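Long-range contacts in endonuclease V (Bacillus subtilis, PDB 3GA2), which probably acts in DNA repair as a magnesium-dependent nuclease, nicking double-stranded DNA at the second phosphodiester bond 3' to a deoxyinosine: residues D53-G58 and M79-V84; R94-I99 and M126-H131; A144-K149 and D184-F189; V156-E161 and A178-R183. The protein carries 1 engineered substitution. One frame throughout, in Å; residues are numbered along the deposited sequence.

Three of the four contacts involve strands of one mixed sheet, and contact 2 packs two helices of the same domain. Contact 2 is the buried one and lies nearest the centre of the chain; it has no hydrogen bond across it and rests on methyl groups and a histidine face. Contacts 1, 3 and 4 are partly buried. Contact 1 pairs the edge strand 72-81 with 55-66 through backbone bonds, and its I82 packs on L98 of contact 2. Contact 3 pairs 140-144 with 188-194, adding aromatic packing. Contact 4, far from contact 1, depends on arginine-to-carbonyl bonds; it adjoins contact 3, where I188 N reaches L179 O.

Contact 1 of 4, residues D53-G58 and M79-V84; sequences DGEPYG and MGRISV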
loop_
_atom_site.group_PDB
_atom_site.type_symbol
_atom_site.label_atom_id
_atom_site.label_comp_id
_atom_site.label_asym_id
_atom_site.label_seq_id
_atom_site.Cartn_x
_atom_site.Cartn_y
_atom_site.Cartn_z
ATOM N N ASP A 53 4.997 -5.636 -26.076
ATOM C CA ASP A 53 4.945 -6.756 -27.010
ATOM C C ASP A 53 3.622 -7.517 -26.944
ATOM O O ASP A 53 3.543 -8.674 -27.355
ATOM C CB ASP A 53 6.108 -7.716 -26.732
ATOM C CG ASP A 53 6.343 -8.692 -27.866
ATOM O OD1 ASP A 53 6.683 -8.238 -28.981
ATOM O OD2 ASP A 53 6.190 -9.912 -27.645
ATOM N N GLY A 54 2.587 -6.864 -26.428
ATOM C CA GLY A 54 1.290 -7.508 -26.332
ATOM C C GLY A 54 0.991 -8.094 -24.965
ATOM O O GLY A 54 -0.125 -8.553 -24.714
ATOM N N GLU A 55 1.982 -8.093 -24.078
ATOM C CA GLU A 55 1.791 -8.625 -22.733
ATOM C C GLU A 55 1.997 -7.540 -21.684
ATOM O O GLU A 55 2.869 -6.683 -21.825
ATOM C CB GLU A 55 2.752 -9.788 -22.466
ATOM C CG GLU A 55 2.540 -10.991 -23.372
ATOM C CD GLU A 55 3.112 -10.780 -24.755
ATOM O OE1 GLU A 55 2.826 -11.601 -25.653
ATOM O OE2 GLU A 55 3.859 -9.797 -24.941
ATOM N N PRO A 56 1.193 -7.566 -20.611
ATOM C CA PRO A 56 1.282 -6.581 -19.531
ATOM C C PRO A 56 2.406 -6.884 -18.541
ATOM O O PRO A 56 2.549 -8.016 -18.081
ATOM C CB PRO A 56 -0.092 -6.676 -18.885
ATOM C CG PRO A 56 -0.362 -8.146 -18.962
ATOM C CD PRO A 56 0.069 -8.493 -20.379
ATOM N N TYR A 57 3.200 -5.867 -18.219
ATOM C CA TYR A 57 4.299 -6.030 -17.273
ATOM C C TYR A 57 4.144 -5.131 -16.056
ATOM O O TYR A 57 3.318 -4.217 -16.039
ATOM C CB TYR A 57 5.644 -5.725 -17.935
ATOM C CG TYR A 57 6.113 -6.768 -18.918
ATOM C CD1 TYR A 57 5.538 -6.873 -20.185
ATOM C CD2 TYR A 57 7.142 -7.649 -18.588
ATOM C CE1 TYR A 57 5.978 -7.829 -21.100
ATOM C CE2 TYR A 57 7.588 -8.607 -19.494
ATOM C CZ TYR A 57 7.002 -8.690 -20.747
ATOM O OH TYR A 57 7.447 -9.632 -21.644
ATOM N N GLY A 58 4.961 -5.390 -15.041
ATOM C CA GLY A 58 4.903 -4.593 -13.832
ATOM C C GLY A 58 6.214 -4.569 -13.075
ATOM O O GLY A 58 6.957 -5.551 -13.056
HETATM N N MSE A 79 10.682 -7.207 -11.171
HETATM C CA MSE A 79 10.126 -6.963 -12.497
HETATM C C MSE A 79 9.764 -8.280 -13.172
HETATM O O MSE A 79 10.481 -9.270 -13.035
HETATM C CB MSE A 79 11.134 -6.180 -13.346
HETATM C CG MSE A 79 10.605 -5.683 -14.686
HETATM SE SE MSE A 79 10.768 -6.967 -16.133
HETATM C CE MSE A 79 12.608 -6.611 -16.611
ATOM N N GLY A 80 8.641 -8.284 -13.885
ATOM C CA GLY A 80 8.188 -9.481 -14.575
ATOM C C GLY A 80 6.826 -9.302 -15.227
ATOM O O GLY A 80 6.084 -8.383 -14.882
ATOM N N ARG A 81 6.487 -10.177 -16.170
ATOM C CA ARG A 81 5.197 -10.088 -16.853
ATOM C C ARG A 81 4.069 -10.327 -15.857
ATOM O O ARG A 81 4.034 -11.353 -15.177
ATOM C CB ARG A 81 5.112 -11.119 -17.985
ATOM C CG ARG A 81 3.869 -10.982 -18.861
ATOM C CD ARG A 81 3.873 -11.995 -19.994
ATOM N NE ARG A 81 3.734 -13.364 -19.505
ATOM C CZ ARG A 81 2.622 -13.854 -18.964
ATOM N NH1 ARG A 81 1.548 -13.085 -18.842
ATOM N NH2 ARG A 81 2.587 -15.110 -18.543
ATOM N N ILE A 82 3.153 -9.371 -15.768
ATOM C CA ILE A 82 2.028 -9.483 -14.851
ATOM C C ILE A 82 0.992 -10.440 -15.435
ATOM O O ILE A 82 0.772 -10.459 -16.645
ATOM C CB ILE A 82 1.370 -8.105 -14.617
ATOM C CG1 ILE A 82 0.887 -8.003 -13.172
ATOM C CG2 ILE A 82 0.205 -7.899 -15.574
ATOM C CD1 ILE A 82 2.011 -7.824 -12.178
ATOM N N SER A 83 0.356 -11.226 -14.574
ATOM C CA SER A 83 -0.652 -12.181 -15.018
ATOM C C SER A 83 -1.924 -11.484 -15.502
ATOM O O SER A 83 -2.456 -10.603 -14.828
ATOM C CB SER A 83 -0.998 -13.148 -13.881
ATOM O OG SER A 83 -1.529 -12.459 -12.763
ATOM N N VAL A 84 -2.403 -11.882 -16.677
ATOM C CA VAL A 84 -3.613 -11.298 -17.248
ATOM C C VAL A 84 -4.824 -11.642 -16.383
ATOM O O VAL A 84 -5.081 -12.809 -16.094
ATOM C CB VAL A 84 -3.854 -11.815 -18.684
ATOM C CG1 VAL A 84 -3.820 -13.335 -18.702
ATOM C CG2 VAL A 84 -5.193 -11.305 -19.204
#
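Y57 and R81 lie opposite each other as an antiparallel non-hydrogen-bonded pair, their CA atoms 4.2 Å apart, where strand 55-66 begins and strand 72-81 ends. Backbone bonds flank them. I82 N gives its hydrogen to P56 O over a short 2.7 Å, though bent to 135° at the hydrogen; in the other direction G58 N reaches G80 O at 3.2 Å, and G80 N returns a weak bond to G58 O.

The CA of R81 sits over a face of the Y57 ring, 4.0 Å from the centroid, in a CH-pi contact, and CB lies above the rim near CE2. CG, anti to the backbone N (chi1 -173°), is thereby brought to P56 O at 3.3 Å, and CD runs on to E55 CB at 3.5 Å. The bend at chi3 then carries the guanidinium away from E55, its plane 86° to the Y57 ring; R81 NE stays 6.5 Å from E55 OE1, so any attraction between these charges is probably long-range. A long aliphatic stem suits this place because it leaves the charge near the surface. With a serine in place of Y57, CA and CB of R81 would probably lose the ring face they rest on, and the selenium of M79, a selenomethionine, its looser contact with it.

Further along, P56 CG presses on I82 CG2 at 3.4 Å, tighter than usual, while G58, lacking a side chain, leaves room for I82 CD1. Y57 also touches Q52 and I82 touches Y49, both on the adjacent strand 41-52. Consecutive strands 55-66 and 72-81 form a beta hairpin, with 72-81 outermost in the RNase H-like sheet.

Contact 2 of 4, residues R94-I99 and M126-H131; sequences RELPLI and MGVATH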
loop_
_atom_site.group_PDB
_atom_site.type_symbol
_atom_site.label_atom_id
_atom_site.label_comp_id
_atom_site.label_asym_id
_atom_site.label_seq_id
_atom_site.Cartn_x
_atom_site.Cartn_y
_atom_site.Cartn_z
ATOM N N ARG A 94 -2.659 -10.142 -8.298
ATOM C CA ARG A 94 -1.683 -10.100 -9.377
ATOM C C ARG A 94 -0.533 -9.143 -9.104
ATOM O O ARG A 94 0.303 -8.906 -9.974
ATOM C CB ARG A 94 -2.351 -9.755 -10.711
ATOM C CG ARG A 94 -3.209 -8.514 -10.728
ATOM C CD ARG A 94 -3.676 -8.232 -12.155
ATOM N NE ARG A 94 -4.710 -7.202 -12.214
ATOM C CZ ARG A 94 -5.971 -7.383 -11.834
ATOM N NH1 ARG A 94 -6.365 -8.562 -11.367
ATOM N NH2 ARG A 94 -6.840 -6.385 -11.925
ATOM N N GLU A 95 -0.485 -8.598 -7.892
ATOM C CA GLU A 95 0.587 -7.679 -7.522
ATOM C C GLU A 95 1.485 -8.314 -6.471
ATOM O O GLU A 95 2.694 -8.121 -6.485
ATOM C CB GLU A 95 0.014 -6.377 -6.963
ATOM C CG GLU A 95 -0.862 -5.610 -7.924
ATOM C CD GLU A 95 -1.326 -4.290 -7.339
ATOM O OE1 GLU A 95 -1.936 -4.305 -6.250
ATOM O OE2 GLU A 95 -1.084 -3.242 -7.971
ATOM N N LEU A 96 0.876 -9.078 -5.571
ATOM C CA LEU A 96 1.597 -9.731 -4.495
ATOM C C LEU A 96 2.864 -10.469 -4.916
ATOM O O LEU A 96 3.909 -10.315 -4.283
ATOM C CB LEU A 96 0.660 -10.667 -3.737
ATOM C CG LEU A 96 0.048 -10.088 -2.455
ATOM C CD1 LEU A 96 -0.413 -8.662 -2.700
ATOM C CD2 LEU A 96 -1.118 -10.963 -1.994
ATOM N N PRO A 97 2.798 -11.279 -5.985
ATOM C CA PRO A 97 4.000 -12.002 -6.420
ATOM C C PRO A 97 5.211 -11.077 -6.597
ATOM O O PRO A 97 6.304 -11.375 -6.117
ATOM C CB PRO A 97 3.548 -12.661 -7.723
ATOM C CG PRO A 97 2.100 -12.975 -7.423
ATOM C CD PRO A 97 1.629 -11.677 -6.787
ATOM N N LEU A 98 5.014 -9.950 -7.273
ATOM C CA LEU A 98 6.105 -9.001 -7.467
ATOM C C LEU A 98 6.481 -8.324 -6.151
ATOM O O LEU A 98 7.653 -8.030 -5.911
ATOM C CB LEU A 98 5.724 -7.935 -8.499
ATOM C CG LEU A 98 5.752 -8.407 -9.956
ATOM C CD1 LEU A 98 5.208 -7.329 -10.871
ATOM C CD2 LEU A 98 7.181 -8.764 -10.332
ATOM N N ILE A 99 5.487 -8.078 -5.302
ATOM C CA ILE A 99 5.731 -7.438 -4.013
ATOM C C ILE A 99 6.573 -8.340 -3.119
ATOM O O ILE A 99 7.544 -7.895 -2.498
ATOM C CB ILE A 99 4.410 -7.111 -3.291
ATOM C CG1 ILE A 99 3.575 -6.171 -4.168
ATOM C CG2 ILE A 99 4.701 -6.468 -1.928
ATOM C CD1 ILE A 99 2.189 -5.850 -3.611
HETATM N N MSE A 126 -9.952 -5.981 2.169
HETATM C CA MSE A 126 -8.813 -6.766 1.731
HETATM C C MSE A 126 -7.989 -6.124 0.617
HETATM O O MSE A 126 -7.604 -6.792 -0.345
HETATM C CB MSE A 126 -9.300 -8.154 1.320
HETATM C CG MSE A 126 -8.289 -9.268 1.537
HETATM SE SE MSE A 126 -7.582 -9.357 3.353
HETATM C CE MSE A 126 -5.938 -10.243 2.907
ATOM N N GLY A 127 -7.735 -4.823 0.747
ATOM C CA GLY A 127 -6.922 -4.121 -0.231
ATOM C C GLY A 127 -5.483 -4.619 -0.131
ATOM O O GLY A 127 -5.103 -5.247 0.862
ATOM N N VAL A 128 -4.680 -4.324 -1.148
ATOM C CA VAL A 128 -3.288 -4.768 -1.204
ATOM C C VAL A 128 -2.462 -4.507 0.061
ATOM O O VAL A 128 -1.695 -5.372 0.495
ATOM C CB VAL A 128 -2.562 -4.154 -2.451
ATOM C CG1 VAL A 128 -2.429 -2.648 -2.300
ATOM C CG2 VAL A 128 -1.194 -4.808 -2.649
ATOM N N ALA A 129 -2.615 -3.335 0.672
ATOM C CA ALA A 129 -1.843 -3.042 1.881
ATOM C C ALA A 129 -2.148 -4.047 2.996
ATOM O O ALA A 129 -1.244 -4.522 3.689
ATOM C CB ALA A 129 -2.128 -1.616 2.365
ATOM N N THR A 130 -3.424 -4.368 3.172
ATOM C CA THR A 130 -3.823 -5.316 4.200
ATOM C C THR A 130 -3.368 -6.728 3.827
ATOM O O THR A 130 -2.752 -7.434 4.629
ATOM C CB THR A 130 -5.359 -5.304 4.398
ATOM O OG1 THR A 130 -5.767 -4.010 4.859
ATOM C CG2 THR A 130 -5.787 -6.360 5.421
ATOM N N HIS A 131 -3.671 -7.121 2.596
ATOM C CA HIS A 131 -3.320 -8.436 2.086
ATOM C C HIS A 131 -1.810 -8.706 2.161
ATOM O O HIS A 131 -1.386 -9.763 2.634
ATOM C CB HIS A 131 -3.821 -8.569 0.637
ATOM C CG HIS A 131 -3.934 -9.983 0.157
ATOM N ND1 HIS A 131 -4.620 -10.326 -0.991
ATOM C CD2 HIS A 131 -3.447 -11.141 0.662
ATOM C CE1 HIS A 131 -4.548 -11.632 -1.170
ATOM N NE2 HIS A 131 -3.841 -12.152 -0.181
#
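L96 and V128, with CA atoms 7.7 Å apart, mark where the first turns of two helices approach each other. Helix 96-105 opens with I99 N bonded to E95 O at 3.0 Å; helix 128-136 opens likewise with H131 N bonded to G127 O at 2.9 Å, G127 standing at the N-cap. This is helix-to-helix packing inside the RNase H-like domain, and I99 and A129 both reach F115 on the central strand 113-116. No hydrogen bond crosses between the segments, so the contact rests on apolar packing and a CH-pi contact.

V128 supplies the meeting point. Its CG2 is anti to the backbone N and points toward the other helix, where three side chains gather on that one methyl. I99 CD1, carried outward by an extended chain (chi2 176°), comes to 3.7 Å from V128 CG2, and L96 CD1 to 3.9 Å from the same CG2, leucine and valine sliding past each other in opposite directions. From E95 comes a carboxylate oxygen, OE1, 3.7 Å from V128 CG2. The other oxygen of E95, OE2, is hydrogen-bonded to the hydroxyl of Y49. A compact valine fits here, its methyl close to the backbone. D46, a predicted magnesium ligand, is near, its side chain about 7 Å from that of E95.

H131 adds a second point of contact. Its ring meets F93 edge-to-face and also touches the ring of H7, while L96 crosses it at about a right angle. A branched leucine is apt, one methyl serving V128 and the other the imidazole: L96 CD2 stands over the centre of the H131 ring, 3.4 Å from the centroid and only 6° off the ring normal.

Contact 3 of 4, residues A144-K149 and D184-F189; sequences AKTYLK and DVKPIF
A144 and F189 form an antiparallel hydrogen-bonded pair, A144 N to F189 O at 2.9 Å and F189 N to A144 O at 2.8 Å, the first nearly straight at 171°. This pair joins strand 140-144 to strand 188-194 within the mixed sheet of the RNase H-like fold. The two side chains share a sheet face, and A144, with only a CB to place (4.1 Å from F189 CB), leaves the ring of F189 to lie against T146 and Y147.

That ring is roofed by Y147, whose CB lies over its face, 3.7 Å from the centroid. With CG anti to the backbone N, the tyrosine ring is carried beyond CB and meets F189 obliquely, planes 48° apart. F155 adds edge-to-face contacts to both rings, and Y147 OH is tied to C153 O. A valine in place of F189 would probably leave Y147 CB without a flat surface beneath it and open a gap beside F155.

K145 turns its side chain away from this cluster, its NZ forming salt bridges with D116, a predicted magnesium ligand, and with D223. Its backbone oxygen lies at the edge of the F189 ring and accepts a hydrogen bond from R214. The fully extended chain of K186 reaches the same atom, NZ making a weak bond to K145 O at 3.4 Å.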
loop_
_atom_site.group_PDB
_atom_site.type_symbol
_atom_site.label_atom_id
_atom_site.label_comp_id
_atom_site.label_asym_id
_atom_site.label_seq_id
_atom_site.Cartn_x
_atom_site.Cartn_y
_atom_site.Cartn_z
ATOM N N ALA A 144 -3.929 5.675 -0.484
ATOM C CA ALA A 144 -4.535 5.701 -1.820
ATOM C C ALA A 144 -4.682 7.120 -2.401
ATOM O O ALA A 144 -5.070 8.048 -1.695
ATOM C CB ALA A 144 -5.901 5.003 -1.781
ATOM N N LYS A 145 -4.391 7.272 -3.694
ATOM C CA LYS A 145 -4.485 8.568 -4.374
ATOM C C LYS A 145 -5.901 8.842 -4.862
ATOM O O LYS A 145 -6.252 9.980 -5.164
ATOM C CB LYS A 145 -3.549 8.613 -5.583
ATOM C CG LYS A 145 -2.078 8.406 -5.283
ATOM C CD LYS A 145 -1.300 8.210 -6.582
ATOM C CE LYS A 145 0.150 7.865 -6.317
ATOM N NZ LYS A 145 0.899 7.638 -7.579
ATOM N N THR A 146 -6.707 7.792 -4.966
ATOM C CA THR A 146 -8.079 7.943 -5.431
ATOM C C THR A 146 -9.036 7.274 -4.462
ATOM O O THR A 146 -8.692 6.283 -3.809
ATOM C CB THR A 146 -8.279 7.318 -6.823
ATOM O OG1 THR A 146 -8.076 5.903 -6.745
ATOM C CG2 THR A 146 -7.294 7.914 -7.822
ATOM N N TYR A 147 -10.246 7.814 -4.388
ATOM C CA TYR A 147 -11.257 7.294 -3.487
ATOM C C TYR A 147 -12.067 6.142 -4.052
ATOM O O TYR A 147 -12.649 6.244 -5.129
ATOM C CB TYR A 147 -12.213 8.413 -3.078
ATOM C CG TYR A 147 -13.319 7.955 -2.151
ATOM C CD1 TYR A 147 -13.036 7.522 -0.856
ATOM C CD2 TYR A 147 -14.652 7.970 -2.569
ATOM C CE1 TYR A 147 -14.055 7.121 0.007
ATOM C CE2 TYR A 147 -15.679 7.571 -1.719
ATOM C CZ TYR A 147 -15.373 7.150 -0.432
ATOM O OH TYR A 147 -16.387 6.770 0.409
ATOM N N LEU A 148 -12.107 5.047 -3.303
ATOM C CA LEU A 148 -12.871 3.868 -3.687
ATOM C C LEU A 148 -14.231 3.970 -2.996
ATOM O O LEU A 148 -14.332 3.764 -1.785
ATOM C CB LEU A 148 -12.144 2.605 -3.221
ATOM C CG LEU A 148 -12.812 1.274 -3.575
ATOM C CD1 LEU A 148 -12.883 1.117 -5.088
ATOM C CD2 LEU A 148 -12.016 0.131 -2.960
ATOM N N LYS A 149 -15.270 4.297 -3.760
ATOM C CA LYS A 149 -16.613 4.444 -3.205
ATOM C C LYS A 149 -17.269 3.090 -2.906
ATOM O O LYS A 149 -17.539 2.301 -3.810
ATOM C CB LYS A 149 -17.484 5.260 -4.167
ATOM C CG LYS A 149 -18.772 5.765 -3.549
ATOM C CD LYS A 149 -19.548 6.635 -4.521
ATOM C CE LYS A 149 -20.876 7.066 -3.930
ATOM N NZ LYS A 149 -21.748 7.679 -4.957
ATOM N N ASP A 184 -4.745 22.469 0.511
ATOM C CA ASP A 184 -5.467 22.884 -0.689
ATOM C C ASP A 184 -5.429 21.871 -1.833
ATOM O O ASP A 184 -6.322 21.871 -2.681
ATOM C CB ASP A 184 -4.945 24.242 -1.182
ATOM C CG ASP A 184 -6.026 25.076 -1.854
ATOM O OD1 ASP A 184 -6.665 24.579 -2.807
ATOM O OD2 ASP A 184 -6.233 26.235 -1.433
ATOM N N VAL A 185 -4.413 21.009 -1.869
ATOM C CA VAL A 185 -4.328 20.015 -2.939
ATOM C C VAL A 185 -5.191 18.801 -2.604
ATOM O O VAL A 185 -5.608 18.628 -1.459
ATOM C CB VAL A 185 -2.871 19.540 -3.183
ATOM C CG1 VAL A 185 -1.920 20.724 -3.109
ATOM C CG2 VAL A 185 -2.490 18.458 -2.192
ATOM N N LYS A 186 -5.452 17.964 -3.605
ATOM C CA LYS A 186 -6.278 16.773 -3.419
ATOM C C LYS A 186 -5.810 15.930 -2.242
ATOM O O LYS A 186 -4.627 15.630 -2.106
ATOM C CB LYS A 186 -6.274 15.912 -4.685
ATOM C CG LYS A 186 -7.225 14.718 -4.633
ATOM C CD LYS A 186 -7.180 13.947 -5.944
ATOM C CE LYS A 186 -8.166 12.793 -5.972
ATOM N NZ LYS A 186 -8.061 12.038 -7.257
ATOM N N PRO A 187 -6.739 15.529 -1.371
ATOM C CA PRO A 187 -6.344 14.716 -0.222
ATOM C C PRO A 187 -6.051 13.276 -0.622
ATOM O O PRO A 187 -6.316 12.866 -1.755
ATOM C CB PRO A 187 -7.552 14.829 0.702
ATOM C CG PRO A 187 -8.690 14.906 -0.265
ATOM C CD PRO A 187 -8.174 15.857 -1.319
ATOM N N ILE A 188 -5.474 12.520 0.301
ATOM C CA ILE A 188 -5.195 11.120 0.041
ATOM C C ILE A 188 -6.162 10.328 0.908
ATOM O O ILE A 188 -6.817 10.884 1.791
ATOM C CB ILE A 188 -3.751 10.732 0.404
ATOM C CG1 ILE A 188 -3.452 11.116 1.854
ATOM C CG2 ILE A 188 -2.778 11.388 -0.570
ATOM C CD1 ILE A 188 -2.278 10.377 2.438
ATOM N N PHE A 189 -6.256 9.030 0.650
ATOM C CA PHE A 189 -7.155 8.189 1.408
ATOM C C PHE A 189 -6.400 7.149 2.196
ATOM O O PHE A 189 -5.815 6.224 1.651
ATOM C CB PHE A 189 -8.184 7.590 0.459
ATOM C CG PHE A 189 -8.936 8.636 -0.282
ATOM C CD1 PHE A 189 -8.508 9.059 -1.539
ATOM C CD2 PHE A 189 -9.988 9.306 0.331
ATOM C CE1 PHE A 189 -9.112 10.141 -2.171
ATOM C CE2 PHE A 189 -10.600 10.391 -0.291
ATOM C CZ PHE A 189 -10.157 10.812 -1.545
#

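Contact 4 of 4, residues V156-E161 and A178-R183; sequences VTPEIE and ALRTRR
R180 holds the 156-161 loop by two neighbouring backbone carbonyls. Its NH2 donates to P158 O at 2.7 Å and its NE to E159 O at 2.8 Å, both oxygens at the edge of the guanidinium, near its plane. Seen from the carbonyls the fit is less regular, since each donor stands well above the carbonyl plane, P158's by 39°. The arginine chain starts anti to the backbone N and then bends at chi2 and chi3 (79° and 66°), which folds the guanidinium back alongside the loop; on the way CG passes 3.4 Å from E161 O. An arginine suits this buried place because its several N-H groups in one plane can serve both carbonyls while NH1 goes to V185 O, so that backbone oxygens satisfy NE, NH1 and NH2 alike.

Packing accompanies these bonds: the T157 methyl CG2 lies 3.5 Å from R180 NH2, and P158 CD makes an apolar contact with A178 CB at 4.1 Å. The arrangement fastens the long connection between strands 140-144 and 165-170 onto strand 173-179 and the chain that follows it, at the margin of the RNase H-like sheet and away from the predicted magnesium ligands.

Beyond, R183 CA makes a CA-H...O contact with I160 O at 3.4 Å, and I160 also touches D184. Strand 165-170 backs the contact: A178 pairs with T166 through the backbone, and T166 OG1 is hydrogen-bonded to V156 O.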
loop_
_atom_site.group_PDB
_atom_site.type_symbol
_atom_site.label_atom_id
_atom_site.label_comp_id
_atom_site.label_asym_id
_atom_site.label_seq_id
_atom_site.Cartn_x
_atom_site.Cartn_y
_atom_site.Cartn_z
ATOM N N VAL A 156 -16.502 12.880 3.401
ATOM C CA VAL A 156 -16.661 14.297 3.685
ATOM C C VAL A 156 -15.320 14.946 3.397
ATOM O O VAL A 156 -14.286 14.487 3.882
ATOM C CB VAL A 156 -17.033 14.542 5.161
ATOM C CG1 VAL A 156 -17.047 16.037 5.449
ATOM C CG2 VAL A 156 -18.393 13.938 5.461
ATOM N N THR A 157 -15.333 16.001 2.594
ATOM C CA THR A 157 -14.096 16.688 2.261
ATOM C C THR A 157 -13.465 17.237 3.533
ATOM O O THR A 157 -14.112 17.943 4.302
ATOM C CB THR A 157 -14.343 17.846 1.288
ATOM O OG1 THR A 157 -14.920 17.338 0.079
ATOM C CG2 THR A 157 -13.033 18.549 0.963
ATOM N N PRO A 158 -12.190 16.906 3.772
ATOM C CA PRO A 158 -11.490 17.379 4.967
ATOM C C PRO A 158 -11.153 18.853 4.827
ATOM O O PRO A 158 -11.212 19.405 3.730
ATOM C CB PRO A 158 -10.251 16.493 5.008
ATOM C CG PRO A 158 -9.939 16.321 3.549
ATOM C CD PRO A 158 -11.312 16.059 2.943
ATOM N N GLU A 159 -10.806 19.492 5.937
ATOM C CA GLU A 159 -10.464 20.904 5.908
ATOM C C GLU A 159 -9.249 21.142 5.017
ATOM O O GLU A 159 -8.520 20.209 4.682
ATOM C CB GLU A 159 -10.180 21.410 7.325
ATOM C CG GLU A 159 -10.056 22.920 7.393
ATOM C CD GLU A 159 -11.319 23.620 6.918
ATOM O OE1 GLU A 159 -11.202 24.685 6.273
ATOM O OE2 GLU A 159 -12.424 23.102 7.194
ATOM N N ILE A 160 -9.041 22.398 4.640
ATOM C CA ILE A 160 -7.928 22.787 3.779
ATOM C C ILE A 160 -6.581 22.684 4.503
ATOM O O ILE A 160 -5.531 22.599 3.868
ATOM C CB ILE A 160 -8.114 24.244 3.288
ATOM C CG1 ILE A 160 -7.307 24.486 2.014
ATOM C CG2 ILE A 160 -7.691 25.221 4.375
ATOM C CD1 ILE A 160 -8.089 24.213 0.753
ATOM N N GLU A 161 -6.620 22.685 5.831
ATOM C CA GLU A 161 -5.415 22.621 6.651
ATOM C C GLU A 161 -4.669 21.290 6.596
ATOM O O GLU A 161 -5.269 20.229 6.426
ATOM C CB GLU A 161 -5.772 22.958 8.103
ATOM C CG GLU A 161 -4.607 22.894 9.084
ATOM C CD GLU A 161 -4.949 23.495 10.441
ATOM O OE1 GLU A 161 -5.975 23.091 11.033
ATOM O OE2 GLU A 161 -4.186 24.368 10.918
ATOM N N ALA A 178 -10.149 10.431 4.980
ATOM C CA ALA A 178 -9.844 11.261 3.822
ATOM C C ALA A 178 -8.896 12.228 4.511
ATOM O O ALA A 178 -9.288 12.924 5.448
ATOM C CB ALA A 178 -11.088 11.982 3.328
ATOM N N LEU A 179 -7.649 12.250 4.061
ATOM C CA LEU A 179 -6.633 13.074 4.700
ATOM C C LEU A 179 -5.955 14.108 3.820
ATOM O O LEU A 179 -5.454 13.794 2.740
ATOM C CB LEU A 179 -5.565 12.158 5.307
ATOM C CG LEU A 179 -4.362 12.795 6.007
ATOM C CD1 LEU A 179 -4.824 13.535 7.246
ATOM C CD2 LEU A 179 -3.350 11.718 6.365
ATOM N N ARG A 180 -5.934 15.340 4.320
ATOM C CA ARG A 180 -5.305 16.459 3.637
ATOM C C ARG A 180 -3.832 16.448 4.033
ATOM O O ARG A 180 -3.474 16.918 5.110
ATOM C CB ARG A 180 -5.932 17.779 4.096
ATOM C CG ARG A 180 -5.478 18.993 3.301
ATOM C CD ARG A 180 -6.207 19.079 1.968
ATOM N NE ARG A 180 -7.632 19.323 2.158
ATOM C CZ ARG A 180 -8.517 19.442 1.173
ATOM N NH1 ARG A 180 -8.132 19.339 -0.092
ATOM N NH2 ARG A 180 -9.793 19.670 1.458
ATOM N N THR A 181 -2.977 15.906 3.177
ATOM C CA THR A 181 -1.557 15.865 3.485
ATOM C C THR A 181 -0.912 17.168 3.060
ATOM O O THR A 181 -0.140 17.764 3.808
ATOM C CB THR A 181 -0.868 14.702 2.781
ATOM O OG1 THR A 181 -1.327 14.625 1.430
ATOM C CG2 THR A 181 -1.172 13.403 3.504
ATOM N N ARG A 182 -1.233 17.612 1.855
ATOM C CA ARG A 182 -0.696 18.863 1.348
ATOM C C ARG A 182 -1.894 19.808 1.288
ATOM O O ARG A 182 -2.936 19.469 0.720
ATOM C CB ARG A 182 -0.081 18.634 -0.033
ATOM C CG ARG A 182 0.611 19.836 -0.621
ATOM C CD ARG A 182 1.155 19.492 -1.984
ATOM N NE ARG A 182 1.655 20.664 -2.691
ATOM C CZ ARG A 182 1.877 20.698 -3.999
ATOM N NH1 ARG A 182 1.641 19.620 -4.741
ATOM N NH2 ARG A 182 2.329 21.807 -4.567
ATOM N N ARG A 183 -1.765 20.986 1.891
ATOM C CA ARG A 183 -2.883 21.922 1.928
ATOM C C ARG A 183 -3.421 22.358 0.574
ATOM O O ARG A 183 -2.671 22.573 -0.377
ATOM C CB ARG A 183 -2.528 23.154 2.767
ATOM C CG ARG A 183 -1.322 23.924 2.286
ATOM C CD ARG A 183 -1.091 25.161 3.155
ATOM N NE ARG A 183 -2.145 26.159 2.996
ATOM C CZ ARG A 183 -2.380 26.822 1.867
ATOM N NH1 ARG A 183 -3.360 27.717 1.810
ATOM N NH2 ARG A 183 -1.630 26.599 0.796
#